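Local coordinates for FMN-dependent nitronate monooxygenase (Shewanella oneidensis, PDB 5LSM), which probably oxidises propionate 3-nitronate with molecular oxygen, using flavin mononucleotide as its cofactor, at residues 162-167 and 184-189. Residues are numbered along the deposited sequence; the frame is centred on the assembly and turned at random.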
loop_
_atom_site.group_PDB
_atom_site.type_symbol
_atom_site.label_atom_id
_atom_site.label_comp_id
_atom_site.label_asym_id
_atom_site.label_seq_id
_atom_site.Cartn_x
_atom_site.Cartn_y
_atom_site.Cartn_z
ATOM N N LEU A 162 3.067 -15.090 12.018
ATOM C CA LEU A 162 2.836 -16.047 13.077
ATOM C C LEU A 162 3.431 -17.401 12.712
ATOM O O LEU A 162 3.881 -18.153 13.589
ATOM C CB LEU A 162 1.344 -16.187 13.352
ATOM C CG LEU A 162 0.711 -14.989 14.062
ATOM C CD1 LEU A 162 -0.793 -14.941 13.849
ATOM C CD2 LEU A 162 1.033 -15.025 15.541
ATOM N N TRP A 163 3.412 -17.721 11.425
ATOM C CA TRP A 163 4.008 -18.958 10.945
ATOM C C TRP A 163 5.514 -18.916 11.150
ATOM O O TRP A 163 6.107 -19.896 11.565
ATOM C CB TRP A 163 3.702 -19.182 9.468
ATOM C CG TRP A 163 4.169 -20.532 8.971
ATOM C CD1 TRP A 163 3.512 -21.712 9.097
ATOM C CD2 TRP A 163 5.385 -20.825 8.271
ATOM N NE1 TRP A 163 4.235 -22.719 8.522
ATOM C CE2 TRP A 163 5.387 -22.202 8.001
ATOM C CE3 TRP A 163 6.477 -20.062 7.865
ATOM C CZ2 TRP A 163 6.420 -22.830 7.316
ATOM C CZ3 TRP A 163 7.511 -20.687 7.176
ATOM C CH2 TRP A 163 7.479 -22.057 6.919
ATOM N N LEU A 164 6.121 -17.772 10.854
ATOM C CA LEU A 164 7.552 -17.602 11.011
ATOM C C LEU A 164 8.007 -17.648 12.488
ATOM O O LEU A 164 9.009 -18.285 12.820
ATOM C CB LEU A 164 7.999 -16.303 10.356
ATOM C CG LEU A 164 7.820 -16.275 8.846
ATOM C CD1 LEU A 164 8.048 -14.878 8.294
ATOM C CD2 LEU A 164 8.765 -17.260 8.188
ATOM N N GLU A 165 7.266 -16.987 13.365
ATOM C CA GLU A 165 7.560 -17.045 14.784
ATOM C C GLU A 165 7.510 -18.481 15.274
ATOM O O GLU A 165 8.448 -18.969 15.907
ATOM C CB GLU A 165 6.565 -16.210 15.555
ATOM C CG GLU A 165 6.957 -15.966 16.999
ATOM C CD GLU A 165 5.961 -15.078 17.709
ATOM O OE1 GLU A 165 4.743 -15.321 17.548
ATOM O OE2 GLU A 165 6.391 -14.120 18.391
ATOM N N ALA A 166 6.437 -19.169 14.899
ATOM C CA ALA A 166 6.162 -20.536 15.344
ATOM C C ALA A 166 7.251 -21.509 14.902
ATOM O O ALA A 166 7.514 -22.484 15.571
ATOM C CB ALA A 166 4.804 -20.988 14.810
ATOM N N ARG A 167 7.884 -21.223 13.777
ATOM C CA ARG A 167 8.929 -22.062 13.232
ATOM C C ARG A 167 10.327 -21.550 13.602
ATOM O O ARG A 167 11.313 -21.967 13.020
ATOM C CB ARG A 167 8.782 -22.134 11.707
ATOM C CG ARG A 167 7.520 -22.846 11.232
ATOM C CD ARG A 167 7.858 -23.912 10.201
ATOM N NE ARG A 167 9.029 -24.695 10.621
ATOM C CZ ARG A 167 9.997 -25.135 9.816
ATOM N NH1 ARG A 167 9.969 -24.914 8.506
ATOM N NH2 ARG A 167 11.013 -25.804 10.336
ATOM N N GLY A 184 7.395 -11.532 -0.967
ATOM C CA GLY A 184 7.943 -12.678 -0.279
ATOM C C GLY A 184 6.873 -13.519 0.393
ATOM O O GLY A 184 7.170 -14.252 1.345
ATOM N N HIS A 185 5.640 -13.443 -0.125
ATOM C CA HIS A 185 4.502 -14.224 0.395
ATOM C C HIS A 185 4.624 -15.720 0.143
ATOM O O HIS A 185 5.340 -16.153 -0.737
ATOM C CB HIS A 185 3.188 -13.732 -0.207
ATOM C CG HIS A 185 3.045 -14.024 -1.663
ATOM N ND1 HIS A 185 3.447 -13.144 -2.639
ATOM C CD2 HIS A 185 2.563 -15.106 -2.314
ATOM C CE1 HIS A 185 3.176 -13.645 -3.827
ATOM N NE2 HIS A 185 2.671 -14.851 -3.660
ATOM N N PHE A 186 3.946 -16.517 0.952
ATOM C CA PHE A 186 4.111 -17.956 0.870
ATOM C C PHE A 186 2.955 -18.750 1.433
ATOM O O PHE A 186 2.895 -19.923 1.187
ATOM C CB PHE A 186 5.416 -18.392 1.549
ATOM C CG PHE A 186 5.505 -17.999 2.998
ATOM C CD1 PHE A 186 4.990 -18.829 3.991
ATOM C CD2 PHE A 186 6.095 -16.797 3.370
ATOM C CE1 PHE A 186 5.048 -18.461 5.320
ATOM C CE2 PHE A 186 6.142 -16.413 4.706
ATOM C CZ PHE A 186 5.625 -17.250 5.678
ATOM N N LEU A 187 2.055 -18.137 2.202
ATOM C CA LEU A 187 0.841 -18.835 2.639
ATOM C C LEU A 187 -0.315 -18.726 1.643
ATOM O O LEU A 187 -1.184 -19.589 1.614
ATOM C CB LEU A 187 0.404 -18.387 4.042
ATOM C CG LEU A 187 1.311 -18.817 5.219
ATOM C CD1 LEU A 187 0.649 -18.554 6.560
ATOM C CD2 LEU A 187 1.698 -20.278 5.136
ATOM N N SER A 188 -0.274 -17.754 0.743
ATOM C CA SER A 188 -1.404 -17.535 -0.162
ATOM C C SER A 188 -1.005 -16.825 -1.445
ATOM O O SER A 188 -0.184 -15.916 -1.429
ATOM C CB SER A 188 -2.482 -16.723 0.553
ATOM O OG SER A 188 -3.498 -16.297 -0.340
ATOM N N GLU A 189 -1.645 -17.192 -2.547
ATOM C CA GLU A 189 -1.402 -16.527 -3.831
ATOM C C GLU A 189 -2.241 -15.249 -3.997
ATOM O O GLU A 189 -1.978 -14.434 -4.864
ATOM C CB GLU A 189 -1.685 -17.491 -4.982
ATOM C CG GLU A 189 -0.926 -18.805 -4.873
ATOM C CD GLU A 189 -0.347 -19.282 -6.197
ATOM O OE1 GLU A 189 0.554 -20.149 -6.162
ATOM O OE2 GLU A 189 -0.795 -18.806 -7.269
#
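Trp163, on the helix 158-166, meets Phe186 and Leu187 of the loop that follows strand 181-182, a compact example of aromatic packing between a barrel helix and a long loop. Followed outward, Trp163 CB approaches Leu187 CD1 at 4.3 Å. With CG anti to the backbone N (chi1 -173°), the six-membered ring of the indole is set against Phe186: Trp163 CD2 lies 3.8 Å from Phe186 CE1, Trp163 CE3 comes to 3.3 Å of Phe186 CE1, and CZ3, the next atom round the ring, also approaches it. The two six-membered rings are neither stacked nor edge-to-face; their centroids stand 5.1 Å apart with planes at 55°. Arg167 CD lies over the opposite indole face, offset toward its rim. Phe186 CZ also meets Leu164 CG, 4.0 Å away, while Gly184 O sits at the phenyl edge in its plane. With an alanine at Trp163, the Phe186 ring is likely to lose its aromatic neighbour and a gap to open beside it. The Glu160 carboxylate, on the same helix, accepts hydrogen bonds from the backbone N of Phe186 and Leu187. In this FMN-binding TIM barrel, the loop beyond strands 171-175 and 181-182 thus packs back on the helix preceding strand 171-175, with the Phe186 side chain about 11 Å from the bound FMN.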